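Local coordinates for protein beta-ketothiolase BktB (Ralstonia eutropha, PDB 4NZS) that catalyses the condensation of two acetyl-CoA, or of acetyl-CoA with propionyl-CoA, into 3-oxoacyl-CoA thioesters that feed polyhydroxyalkanoate synthesis, at residues V30-L35 with P67-L72; G60-T65 with G121-S126; L282-H287 with K304-R309; Y379-M384 with A393-R398. All coordinates share one frame; numbering follows the deposited sequence.

Contact 1 (V30-L35 with P67-L72); sequences VAPAEL and PRDMYL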
loop_
_atom_site.group_PDB
_atom_site.type_symbol
_atom_site.label_atom_id
_atom_site.label_comp_id
_atom_site.label_asym_id
_atom_site.label_seq_id
_atom_site.Cartn_x
_atom_site.Cartn_y
_atom_site.Cartn_z
ATOM N N VAL A 30 -9.620 17.174 -8.326
ATOM C CA VAL A 30 -11.074 17.266 -8.277
ATOM C C VAL A 30 -11.722 15.907 -8.455
ATOM O O VAL A 30 -11.520 15.217 -9.516
ATOM C CB VAL A 30 -11.644 18.207 -9.350
ATOM C CG1 VAL A 30 -12.976 18.755 -8.856
ATOM C CG2 VAL A 30 -10.695 19.350 -9.675
ATOM N N ALA A 31 -12.470 15.504 -7.433
ATOM C CA ALA A 31 -12.958 14.147 -7.387
ATOM C C ALA A 31 -14.217 13.985 -8.204
ATOM O O ALA A 31 -14.982 14.903 -8.355
ATOM C CB ALA A 31 -13.166 13.680 -5.952
ATOM N N PRO A 32 -14.456 12.795 -8.731
ATOM C CA PRO A 32 -15.649 12.678 -9.547
ATOM C C PRO A 32 -16.894 13.175 -8.832
ATOM O O PRO A 32 -17.680 13.862 -9.424
ATOM C CB PRO A 32 -15.729 11.162 -9.803
ATOM C CG PRO A 32 -14.301 10.706 -9.830
ATOM C CD PRO A 32 -13.652 11.552 -8.748
ATOM N N ALA A 33 -17.082 12.836 -7.578
ATOM C CA ALA A 33 -18.248 13.411 -6.802
ATOM C C ALA A 33 -18.371 14.920 -7.006
ATOM O O ALA A 33 -19.472 15.396 -7.386
ATOM C CB ALA A 33 -18.154 13.098 -5.332
ATOM N N GLU A 34 -17.251 15.650 -6.921
ATOM C CA GLU A 34 -17.318 17.114 -7.106
ATOM C C GLU A 34 -17.576 17.596 -8.522
ATOM O O GLU A 34 -18.455 18.424 -8.729
ATOM C CB GLU A 34 -16.108 17.815 -6.494
ATOM C CG GLU A 34 -16.212 17.957 -4.968
ATOM C CD GLU A 34 -16.824 16.757 -4.278
ATOM O OE1 GLU A 34 -18.058 16.535 -4.414
ATOM O OE2 GLU A 34 -16.089 15.998 -3.611
ATOM N N LEU A 35 -16.853 17.090 -9.516
ATOM C CA LEU A 35 -17.171 17.437 -10.885
ATOM C C LEU A 35 -18.677 17.227 -11.103
ATOM O O LEU A 35 -19.389 18.048 -11.684
ATOM C CB LEU A 35 -16.432 16.455 -11.811
ATOM C CG LEU A 35 -14.933 16.393 -11.846
ATOM C CD1 LEU A 35 -14.501 15.698 -13.113
ATOM C CD2 LEU A 35 -14.382 17.791 -11.846
ATOM N N PRO A 67 -14.563 5.502 -2.036
ATOM C CA PRO A 67 -15.862 4.958 -1.689
ATOM C C PRO A 67 -17.064 5.703 -2.192
ATOM O O PRO A 67 -18.067 5.058 -2.552
ATOM C CB PRO A 67 -15.809 4.916 -0.173
ATOM C CG PRO A 67 -14.391 4.511 0.098
ATOM C CD PRO A 67 -13.569 5.149 -1.013
ATOM N N ARG A 68 -16.975 7.025 -2.303
ATOM C CA ARG A 68 -18.162 7.780 -2.740
ATOM C C ARG A 68 -18.619 7.314 -4.074
ATOM O O ARG A 68 -19.801 7.230 -4.330
ATOM C CB ARG A 68 -17.887 9.253 -2.814
ATOM C CG ARG A 68 -17.688 9.825 -1.427
ATOM C CD ARG A 68 -16.631 10.923 -1.454
ATOM N NE ARG A 68 -17.285 12.184 -1.585
ATOM C CZ ARG A 68 -16.751 13.284 -2.070
ATOM N NH1 ARG A 68 -15.507 13.312 -2.508
ATOM N NH2 ARG A 68 -17.525 14.368 -2.130
ATOM N N ASP A 69 -17.659 6.986 -4.926
ATOM C CA ASP A 69 -17.953 6.555 -6.279
ATOM C C ASP A 69 -18.841 5.303 -6.310
ATOM O O ASP A 69 -19.601 5.142 -7.233
ATOM C CB ASP A 69 -16.637 6.408 -7.035
ATOM C CG ASP A 69 -15.851 7.764 -7.135
ATOM O OD1 ASP A 69 -16.370 8.819 -6.734
ATOM O OD2 ASP A 69 -14.710 7.770 -7.605
ATOM N N MET A 70 -18.792 4.454 -5.274
ATOM C CA MET A 70 -19.811 3.403 -5.099
ATOM C C MET A 70 -21.212 3.979 -4.990
ATOM O O MET A 70 -22.168 3.351 -5.478
ATOM C CB MET A 70 -19.567 2.568 -3.859
ATOM C CG MET A 70 -18.458 1.576 -4.033
ATOM S SD MET A 70 -17.755 1.043 -2.486
ATOM C CE MET A 70 -17.016 -0.434 -3.140
ATOM N N TYR A 71 -21.303 5.137 -4.311
ATOM C CA TYR A 71 -22.525 5.917 -4.162
ATOM C C TYR A 71 -22.678 7.109 -5.082
ATOM O O TYR A 71 -23.575 7.917 -4.876
ATOM C CB TYR A 71 -22.612 6.474 -2.736
ATOM C CG TYR A 71 -22.688 5.455 -1.615
ATOM C CD1 TYR A 71 -21.534 4.932 -1.053
ATOM C CD2 TYR A 71 -23.911 5.016 -1.121
ATOM C CE1 TYR A 71 -21.580 3.985 -0.041
ATOM C CE2 TYR A 71 -23.975 4.092 -0.087
ATOM C CZ TYR A 71 -22.800 3.573 0.442
ATOM O OH TYR A 71 -22.841 2.666 1.470
ATOM N N LEU A 72 -21.845 7.209 -6.106
ATOM C CA LEU A 72 -21.610 8.435 -6.871
ATOM C C LEU A 72 -22.774 9.230 -7.373
ATOM O O LEU A 72 -22.754 10.502 -7.395
ATOM C CB LEU A 72 -20.837 8.039 -8.104
ATOM C CG LEU A 72 -20.277 9.034 -9.124
ATOM C CD1 LEU A 72 -21.292 9.280 -10.178
ATOM C CD2 LEU A 72 -19.748 10.340 -8.534
#
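Ala-33, in the first turn of helix 32-47, and Leu-72, at the start of helix 72-79, bring the two backbones nearest to each other, with 6.0 Å between their CA atoms. The polar link lies to one side of this approach. Arg-68 reaches across with the end of its guanidinium, and its NH1 and NH2 both close on a single oxygen of Glu-34: NH2 lies 2.6 Å and NH1 3.0 Å from OE2. That oxygen sits near the guanidinium plane and receives both donors through its syn lone pair, although the carboxylate itself is turned 34° from the guanidinium. Ala-33 CB rests over the centre of one guanidinium face, 3.5 Å from Arg-68 NH2. The acid can reach this edge because its chain folds at chi2 (38°), which swings OE2 toward Arg-68.

On the other flank, Pro-32 CG lies 3.7 Å from OD2 of Asp-69, a carboxylate oxygen that accepts a hydrogen bond from the backbone N of Thr-65. Leu-72 adds its CD2 branch, 3.8 Å from Ala-33 N, and so packs on the opening turn of the helix. Arg-68 also packs on Pro-157 of the second subunit. With Glu-34 and Glu-66 both paired to it, the positive charge of Arg-68 is probably well balanced, and the methyl over its face limits the positions the group can take.

Contact 2 (G60-T65 with G121-S126); sequences GNVIQT and GAESMS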
loop_
_atom_site.group_PDB
_atom_site.type_symbol
_atom_site.label_atom_id
_atom_site.label_comp_id
_atom_site.label_asym_id
_atom_site.label_seq_id
_atom_site.Cartn_x
_atom_site.Cartn_y
_atom_site.Cartn_z
ATOM N N GLY A 60 -23.004 7.882 -15.136
ATOM C CA GLY A 60 -22.106 6.911 -15.706
ATOM C C GLY A 60 -20.722 7.201 -15.176
ATOM O O GLY A 60 -20.241 8.372 -15.124
ATOM N N ASN A 61 -20.090 6.127 -14.747
ATOM C CA ASN A 61 -18.746 6.204 -14.244
ATOM C C ASN A 61 -18.169 4.836 -14.371
ATOM O O ASN A 61 -18.930 3.851 -14.272
ATOM C CB ASN A 61 -18.789 6.580 -12.773
ATOM C CG ASN A 61 -17.464 6.400 -12.111
ATOM O OD1 ASN A 61 -16.554 7.196 -12.319
ATOM N ND2 ASN A 61 -17.310 5.329 -11.398
ATOM N N VAL A 62 -16.852 4.732 -14.508
ATOM C CA VAL A 62 -16.291 3.367 -14.520
ATOM C C VAL A 62 -15.359 2.972 -13.405
ATOM O O VAL A 62 -15.414 1.854 -12.855
ATOM C CB VAL A 62 -15.571 3.065 -15.834
ATOM C CG1 VAL A 62 -15.256 1.583 -15.888
ATOM C CG2 VAL A 62 -16.452 3.446 -17.005
ATOM N N ILE A 63 -14.449 3.875 -13.134
ATOM C CA ILE A 63 -13.380 3.638 -12.249
ATOM C C ILE A 63 -13.718 4.329 -10.929
ATOM O O ILE A 63 -13.926 5.529 -10.895
ATOM C CB ILE A 63 -12.112 4.305 -12.780
ATOM C CG1 ILE A 63 -11.665 3.720 -14.124
ATOM C CG2 ILE A 63 -10.999 4.116 -11.773
ATOM C CD1 ILE A 63 -10.508 4.509 -14.774
ATOM N N GLN A 64 -13.704 3.564 -9.849
ATOM C CA GLN A 64 -13.888 4.066 -8.518
ATOM C C GLN A 64 -12.550 4.625 -7.999
ATOM O O GLN A 64 -11.518 3.963 -7.966
ATOM C CB GLN A 64 -14.430 2.963 -7.659
ATOM C CG GLN A 64 -15.642 2.385 -8.311
ATOM C CD GLN A 64 -16.392 1.403 -7.455
ATOM O OE1 GLN A 64 -17.505 1.003 -7.814
ATOM N NE2 GLN A 64 -15.798 0.989 -6.337
ATOM N N THR A 65 -12.605 5.919 -7.735
ATOM C CA THR A 65 -11.597 6.686 -7.116
ATOM C C THR A 65 -11.630 6.512 -5.623
ATOM O O THR A 65 -10.611 6.645 -4.976
ATOM C CB THR A 65 -11.853 8.158 -7.406
ATOM O OG1 THR A 65 -11.718 8.354 -8.816
ATOM C CG2 THR A 65 -10.838 9.012 -6.749
ATOM N N GLY A 121 -22.608 12.082 -16.230
ATOM C CA GLY A 121 -21.502 11.190 -15.937
ATOM C C GLY A 121 -20.294 11.880 -15.352
ATOM O O GLY A 121 -20.137 13.067 -15.539
ATOM N N ALA A 122 -19.421 11.150 -14.671
ATOM C CA ALA A 122 -18.168 11.758 -14.235
ATOM C C ALA A 122 -17.047 10.734 -14.212
ATOM O O ALA A 122 -17.263 9.569 -13.830
ATOM C CB ALA A 122 -18.333 12.416 -12.866
ATOM N N GLU A 123 -15.849 11.183 -14.592
ATOM C CA GLU A 123 -14.705 10.281 -14.709
ATOM C C GLU A 123 -13.438 11.045 -14.460
ATOM O O GLU A 123 -13.224 12.048 -15.119
ATOM C CB GLU A 123 -14.604 9.680 -16.107
ATOM C CG GLU A 123 -13.687 8.478 -16.183
ATOM C CD GLU A 123 -14.402 7.212 -15.720
ATOM O OE1 GLU A 123 -14.004 6.622 -14.674
ATOM O OE2 GLU A 123 -15.391 6.820 -16.410
ATOM N N SER A 124 -12.615 10.591 -13.511
ATOM C CA SER A 124 -11.365 11.251 -13.139
ATOM C C SER A 124 -10.269 10.274 -13.232
ATOM O O SER A 124 -9.851 9.725 -12.238
ATOM C CB SER A 124 -11.345 11.751 -11.716
ATOM O OG SER A 124 -10.260 12.681 -11.580
ATOM N N MET A 125 -9.792 10.041 -14.439
ATOM C CA MET A 125 -8.691 9.129 -14.625
ATOM C C MET A 125 -7.456 9.597 -13.851
ATOM O O MET A 125 -6.712 8.808 -13.356
ATOM C CB MET A 125 -8.418 8.960 -16.141
ATOM C CG MET A 125 -9.650 8.456 -16.881
ATOM S SD MET A 125 -9.441 8.096 -18.597
ATOM C CE MET A 125 -9.263 6.336 -18.588
ATOM N N SER A 126 -7.256 10.869 -13.610
ATOM C CA SER A 126 -6.039 11.195 -12.870
ATOM C C SER A 126 -6.086 10.610 -11.497
ATOM O O SER A 126 -5.050 10.274 -10.932
ATOM C CB SER A 126 -5.827 12.711 -12.736
ATOM O OG SER A 126 -5.945 13.411 -13.970
#
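Glu-123 carries this contact, sending its carboxylate from strand 116-124 across to Val-62 and Ile-63 in the loop after strand 57-60. With CG anti to the backbone N (chi1 -164°) and the chain bent at chi2, its OE1 meets two successive backbone N-H groups of that loop. Ile-63 N donates to Glu-123 OE1 at 3.2 Å in a fairly straight bond (162° at the hydrogen), which OE1 accepts through its syn lone pair. Val-62 N makes a weak, longer bond of 3.4 Å to the same OE1. The approach of Val-62 N to Glu-123 OE2 is less certain, because the position of that oxygen is in doubt.

The aliphatic side chain of Ile-63 packs beside the carboxylate. Its CB sits 3.5 Å from Glu-123 OE1, and farther out its CD1 meets Met-125 CE at 4.4 Å. The setting is the N-terminal half of the thiolase fold, where strands 57-60 and 116-124 run parallel as neighbours in the mixed sheet and the chain leaves the first of them at this point. Met-125 comes within about 6 Å of the side chain of His-355, a predicted proton acceptor, and Val-62 within about 7 Å of that of Cys-95, the likely acyl-thioester cysteine (distances between side chains). Ile-357, on helix 357-375, packs against Val-62, Ile-63, Glu-123 and Met-125.

Where the strands still run side by side, Gly-60 O takes the N-H of Ala-122, with 2.9 Å between Gly-60 O and Ala-122 N.

Contact 3 (L282-H287 with K304-R309); sequences LVSYGH and KIALER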
loop_
_atom_site.group_PDB
_atom_site.type_symbol
_atom_site.label_atom_id
_atom_site.label_comp_id
_atom_site.label_asym_id
_atom_site.label_seq_id
_atom_site.Cartn_x
_atom_site.Cartn_y
_atom_site.Cartn_z
ATOM N N LEU A 282 -36.032 13.056 -27.493
ATOM C CA LEU A 282 -35.391 11.811 -27.802
ATOM C C LEU A 282 -36.136 11.223 -28.973
ATOM O O LEU A 282 -37.354 11.146 -28.929
ATOM C CB LEU A 282 -35.500 10.872 -26.622
ATOM C CG LEU A 282 -34.182 10.249 -26.205
ATOM C CD1 LEU A 282 -34.459 9.487 -24.928
ATOM C CD2 LEU A 282 -33.593 9.345 -27.280
ATOM N N VAL A 283 -35.419 10.806 -30.014
ATOM C CA VAL A 283 -36.048 10.059 -31.090
ATOM C C VAL A 283 -36.102 8.594 -30.723
ATOM O O VAL A 283 -37.170 8.071 -30.468
ATOM C CB VAL A 283 -35.301 10.185 -32.416
ATOM C CG1 VAL A 283 -36.047 9.413 -33.498
ATOM C CG2 VAL A 283 -35.127 11.650 -32.782
ATOM N N SER A 284 -34.935 7.954 -30.689
ATOM C CA SER A 284 -34.796 6.529 -30.408
ATOM C C SER A 284 -33.331 6.271 -29.944
ATOM O O SER A 284 -32.500 7.196 -29.938
ATOM C CB SER A 284 -35.140 5.708 -31.657
ATOM O OG SER A 284 -34.163 5.904 -32.693
ATOM N N TYR A 285 -33.046 5.024 -29.552
ATOM C CA TYR A 285 -31.729 4.558 -29.106
ATOM C C TYR A 285 -31.616 3.071 -29.339
ATOM O O TYR A 285 -32.614 2.328 -29.220
ATOM C CB TYR A 285 -31.523 4.797 -27.612
ATOM C CG TYR A 285 -32.443 3.973 -26.736
ATOM C CD1 TYR A 285 -32.184 2.618 -26.467
ATOM C CD2 TYR A 285 -33.582 4.541 -26.185
ATOM C CE1 TYR A 285 -33.059 1.867 -25.690
ATOM C CE2 TYR A 285 -34.452 3.810 -25.376
ATOM C CZ TYR A 285 -34.205 2.483 -25.136
ATOM O OH TYR A 285 -35.101 1.780 -24.338
ATOM N N GLY A 286 -30.393 2.623 -29.616
ATOM C CA GLY A 286 -30.104 1.201 -29.851
ATOM C C GLY A 286 -28.692 0.751 -29.456
ATOM O O GLY A 286 -27.686 1.357 -29.834
ATOM N N HIS A 287 -28.634 -0.358 -28.732
ATOM C CA HIS A 287 -27.395 -0.896 -28.197
ATOM C C HIS A 287 -26.913 -2.060 -29.079
ATOM O O HIS A 287 -27.612 -2.469 -30.006
ATOM C CB HIS A 287 -27.638 -1.401 -26.763
ATOM C CG HIS A 287 -28.109 -0.357 -25.793
ATOM N ND1 HIS A 287 -28.932 0.694 -26.138
ATOM C CD2 HIS A 287 -27.896 -0.235 -24.462
ATOM C CE1 HIS A 287 -29.206 1.414 -25.062
ATOM N NE2 HIS A 287 -28.591 0.871 -24.031
ATOM N N LYS A 304 -26.961 1.441 -36.779
ATOM C CA LYS A 304 -27.875 0.892 -37.760
ATOM C C LYS A 304 -29.171 0.612 -37.032
ATOM O O LYS A 304 -30.232 0.990 -37.502
ATOM C CB LYS A 304 -27.350 -0.435 -38.309
ATOM C CG LYS A 304 -26.248 -0.342 -39.348
ATOM C CD LYS A 304 -25.825 -1.724 -39.828
ATOM C CE LYS A 304 -24.555 -2.210 -39.143
ATOM N NZ LYS A 304 -24.489 -3.688 -38.959
ATOM N N ILE A 305 -29.082 0.017 -35.849
ATOM C CA ILE A 305 -30.307 -0.320 -35.137
ATOM C C ILE A 305 -31.151 0.890 -34.749
ATOM O O ILE A 305 -32.366 0.859 -34.817
ATOM C CB ILE A 305 -30.033 -1.152 -33.883
ATOM C CG1 ILE A 305 -29.318 -2.443 -34.247
ATOM C CG2 ILE A 305 -31.332 -1.480 -33.173
ATOM C CD1 ILE A 305 -29.245 -3.424 -33.104
ATOM N N ALA A 306 -30.501 1.948 -34.309
ATOM C CA ALA A 306 -31.195 3.106 -33.790
ATOM C C ALA A 306 -31.950 3.758 -34.910
ATOM O O ALA A 306 -33.044 4.253 -34.712
ATOM C CB ALA A 306 -30.225 4.084 -33.158
ATOM N N LEU A 307 -31.342 3.788 -36.085
ATOM C CA LEU A 307 -31.943 4.495 -37.192
ATOM C C LEU A 307 -33.274 3.882 -37.552
ATOM O O LEU A 307 -34.285 4.563 -37.618
ATOM C CB LEU A 307 -31.026 4.390 -38.393
ATOM C CG LEU A 307 -29.768 5.221 -38.255
ATOM C CD1 LEU A 307 -28.869 5.032 -39.457
ATOM C CD2 LEU A 307 -30.157 6.676 -38.088
ATOM N N GLU A 308 -33.297 2.572 -37.682
ATOM C CA GLU A 308 -34.552 1.896 -37.895
ATOM C C GLU A 308 -35.657 2.454 -36.966
ATOM O O GLU A 308 -36.559 3.132 -37.442
ATOM C CB GLU A 308 -34.347 0.381 -37.743
ATOM C CG GLU A 308 -35.604 -0.477 -37.869
ATOM C CD GLU A 308 -36.136 -0.945 -36.524
ATOM O OE1 GLU A 308 -37.331 -0.723 -36.231
ATOM O OE2 GLU A 308 -35.353 -1.532 -35.748
ATOM N N ARG A 309 -35.553 2.253 -35.654
ATOM C CA ARG A 309 -36.677 2.546 -34.730
ATOM C C ARG A 309 -37.102 4.014 -34.694
ATOM O O ARG A 309 -38.082 4.356 -34.027
ATOM C CB ARG A 309 -36.360 2.103 -33.301
ATOM C CG ARG A 309 -35.817 0.694 -33.185
ATOM C CD ARG A 309 -36.088 0.093 -31.820
ATOM N NE ARG A 309 -35.344 0.775 -30.771
ATOM C CZ ARG A 309 -35.524 0.572 -29.469
ATOM N NH1 ARG A 309 -34.780 1.253 -28.602
ATOM N NH2 ARG A 309 -36.434 -0.304 -29.022
#
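Packing of a helix on a sheet strand, here helix 299-310 on strand 280-289 of the C-terminal thiolase half, is secured by Ser-284, Tyr-285, Ala-306 and Arg-309. The axes of strand 282-285 and helix 304-309 approach to 6.9 Å, and their N-to-C directions make an angle of 133°. Ser-284 belongs to a classic beta bulge, since it and Val-283 both face Ile-395 of the neighbouring strand. Its chi1 of 68° holds OG in the crowded position between backbone N and carbonyl carbon, from which it donates to Ala-306 O at 2.8 Å. The serine thus engages a carbonyl of the helix backbone rather than a side chain.

Close packing continues at Gly-286, whose N lies 3.8 Å from Ala-306 CB. Nearby, Ile-305 CD1 reaches His-287 O at 3.6 Å.

Arg-309 meets Tyr-285 in two ways. Its NH1 donates to Tyr-285 O, modelled so short that the exact length is doubtful, and the same nitrogen stands over one face of the ring, 3.4 Å from Tyr-285 CE1. The guanidinium is nearly upright on the ring, the planes being 81° apart, and with Arg-309 CZ 4.9 Å from the ring centroid of Tyr-285 this is a cation-pi contact. Asp-113 of the second subunit then binds both Arg-309 NH1 and Tyr-285 OH. The arginine charge is probably balanced mainly by that acid, with the tyrosine face adding a cation-pi contribution; this couples the helix-strand packing to the subunit interface.

Contact 4 (Y379-M384 with A393-R398); sequences YALVTM and AAIFER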
loop_
_atom_site.group_PDB
_atom_site.type_symbol
_atom_site.label_atom_id
_atom_site.label_comp_id
_atom_site.label_asym_id
_atom_site.label_seq_id
_atom_site.Cartn_x
_atom_site.Cartn_y
_atom_site.Cartn_z
ATOM N N TYR A 379 -32.198 16.871 -37.037
ATOM C CA TYR A 379 -31.813 15.541 -36.488
ATOM C C TYR A 379 -30.299 15.350 -36.118
ATOM O O TYR A 379 -29.412 15.970 -36.719
ATOM C CB TYR A 379 -32.302 14.409 -37.410
ATOM C CG TYR A 379 -33.759 14.511 -37.871
ATOM C CD1 TYR A 379 -34.682 15.360 -37.236
ATOM C CD2 TYR A 379 -34.222 13.734 -38.938
ATOM C CE1 TYR A 379 -36.001 15.445 -37.667
ATOM C CE2 TYR A 379 -35.540 13.811 -39.368
ATOM C CZ TYR A 379 -36.423 14.664 -38.725
ATOM O OH TYR A 379 -37.727 14.749 -39.142
ATOM N N ALA A 380 -30.040 14.470 -35.132
ATOM C CA ALA A 380 -28.735 14.372 -34.420
ATOM C C ALA A 380 -28.360 12.964 -33.894
ATOM O O ALA A 380 -29.186 12.283 -33.290
ATOM C CB ALA A 380 -28.722 15.354 -33.266
ATOM N N LEU A 381 -27.101 12.562 -34.114
ATOM C CA LEU A 381 -26.593 11.232 -33.745
ATOM C C LEU A 381 -25.327 11.227 -32.877
ATOM O O LEU A 381 -24.240 11.608 -33.319
ATOM C CB LEU A 381 -26.283 10.401 -34.988
ATOM C CG LEU A 381 -25.463 9.108 -34.749
ATOM C CD1 LEU A 381 -26.286 8.028 -34.083
ATOM C CD2 LEU A 381 -24.896 8.559 -36.042
ATOM N N VAL A 382 -25.479 10.700 -31.670
ATOM C CA VAL A 382 -24.363 10.400 -30.809
ATOM C C VAL A 382 -24.284 8.891 -30.682
ATOM O O VAL A 382 -25.287 8.199 -30.508
ATOM C CB VAL A 382 -24.466 11.053 -29.390
ATOM C CG1 VAL A 382 -23.775 12.414 -29.357
ATOM C CG2 VAL A 382 -25.906 11.218 -28.933
ATOM N N THR A 383 -23.062 8.397 -30.769
ATOM C CA THR A 383 -22.783 7.008 -30.507
ATOM C C THR A 383 -21.328 6.865 -30.068
ATOM O O THR A 383 -20.513 7.784 -30.203
ATOM C CB THR A 383 -23.023 6.215 -31.785
ATOM O OG1 THR A 383 -22.820 4.819 -31.538
ATOM C CG2 THR A 383 -22.059 6.699 -32.864
ATOM N N MET A 384 -20.993 5.705 -29.537
ATOM C CA MET A 384 -19.593 5.359 -29.312
ATOM C C MET A 384 -19.455 3.855 -29.141
ATOM O O MET A 384 -20.465 3.155 -28.864
ATOM C CB MET A 384 -19.016 6.062 -28.064
ATOM C CG MET A 384 -19.679 5.666 -26.744
ATOM S SD MET A 384 -20.718 7.025 -26.221
ATOM C CE MET A 384 -21.480 6.473 -24.743
ATOM N N ALA A 393 -26.025 4.000 -28.988
ATOM C CA ALA A 393 -26.461 5.104 -29.857
ATOM C C ALA A 393 -27.810 5.659 -29.497
ATOM O O ALA A 393 -28.739 4.935 -29.161
ATOM C CB ALA A 393 -26.518 4.649 -31.286
ATOM N N ALA A 394 -27.933 6.965 -29.637
ATOM C CA ALA A 394 -29.221 7.598 -29.584
ATOM C C ALA A 394 -29.291 8.637 -30.676
ATOM O O ALA A 394 -28.253 9.052 -31.237
ATOM C CB ALA A 394 -29.415 8.247 -28.234
ATOM N N ILE A 395 -30.517 9.037 -31.009
ATOM C CA ILE A 395 -30.701 10.195 -31.888
ATOM C C ILE A 395 -31.773 11.121 -31.332
ATOM O O ILE A 395 -32.749 10.661 -30.731
ATOM C CB ILE A 395 -30.998 9.812 -33.358
ATOM C CG1 ILE A 395 -32.117 8.786 -33.454
ATOM C CG2 ILE A 395 -29.779 9.204 -34.030
ATOM C CD1 ILE A 395 -33.057 9.095 -34.581
ATOM N N PHE A 396 -31.544 12.419 -31.528
ATOM C CA PHE A 396 -32.441 13.471 -31.069
ATOM C C PHE A 396 -32.801 14.380 -32.210
ATOM O O PHE A 396 -32.163 14.379 -33.277
ATOM C CB PHE A 396 -31.775 14.354 -30.031
ATOM C CG PHE A 396 -31.021 13.599 -28.994
ATOM C CD1 PHE A 396 -29.731 13.156 -29.254
ATOM C CD2 PHE A 396 -31.597 13.320 -27.766
ATOM C CE1 PHE A 396 -29.023 12.458 -28.304
ATOM C CE2 PHE A 396 -30.893 12.623 -26.812
ATOM C CZ PHE A 396 -29.603 12.198 -27.084
ATOM N N GLU A 397 -33.788 15.218 -31.929
ATOM C CA GLU A 397 -34.508 15.951 -32.949
ATOM C C GLU A 397 -34.619 17.358 -32.387
ATOM O O GLU A 397 -35.184 17.508 -31.307
ATOM C CB GLU A 397 -35.894 15.294 -33.098
ATOM C CG GLU A 397 -36.559 15.349 -34.464
ATOM C CD GLU A 397 -38.077 15.364 -34.348
ATOM O OE1 GLU A 397 -38.691 14.276 -34.218
ATOM O OE2 GLU A 397 -38.654 16.482 -34.360
ATOM N N ARG A 398 -34.037 18.356 -33.069
ATOM C CA ARG A 398 -34.174 19.761 -32.679
ATOM C C ARG A 398 -35.629 20.014 -32.362
ATOM O O ARG A 398 -36.501 19.724 -33.202
ATOM C CB ARG A 398 -33.744 20.716 -33.796
ATOM C CG ARG A 398 -33.766 22.202 -33.421
ATOM C CD ARG A 398 -33.373 23.098 -34.599
ATOM N NE ARG A 398 -34.314 24.215 -34.829
ATOM C CZ ARG A 398 -34.950 24.487 -35.975
ATOM N NH1 ARG A 398 -34.765 23.754 -37.068
ATOM N NH2 ARG A 398 -35.786 25.525 -36.031
#
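The C-terminal beta hairpin of strands 379-386 and 390-398 is built here from antiparallel pairs. Ala-380 with Phe-396 and Val-382 with Ala-394 are the hydrogen-bonded ones. Phe-396 N donates to Ala-380 O at 2.9 Å, whereas the return bond from Ala-380 N is weak. Ala-394 N reaches Val-382 O at 3.0 Å, and Val-382 N completes that pair with a longer bond to Ala-394 O.

On the face with Ala-380 and Ala-394, Val-382 brings CG2 to the edge of the Phe-396 ring, 3.4 Å from CE1 and near the ring plane. In the mixed sheet of this thiolase the hairpin lies between strands 319-322 and 280-289, and its first strand also carries Cys-385, a predicted proton acceptor.

The other face turns toward helix 299-310. Leu-381, with a chi1 of 167° that carries CG away from its own backbone N, sets CD1 3.7 Å from Ile-395 CG2 and also touches Ala-393 CB. Thr-383 OG1 packs 3.7 Å from Ala-393 CB, but its hydrogen bond goes to Ile-392 O. Toward the strand end, the poorly ordered Tyr-379 ring runs alongside Glu-397, whose OE1 is salt-bridged to Arg-281.

Two pairs of contacts, one in each half of the thiolase chain, lie on opposite sides of its centre. Contacts 1 and 2 belong to the N-terminal half, with centres 8 Å apart; their segments alternate along the chain, and Pro-32 packs on both Thr-65 and Ser-124. Contacts 3 and 4 follow in series in the C-terminal half, again with centres 8 Å apart, joined by probable backbone hydrogen bonds, such as Val-283 N to Ile-395 O, between neighbouring strands 280-289 and 390-398. Contacts 2 and 4, centres about 24 Å apart, reach the same sheet; side chains of both come within about 10 Å of Cys-95. Contacts 1, 2 and 3 also touch the second subunit, so both halves contribute to the oligomer.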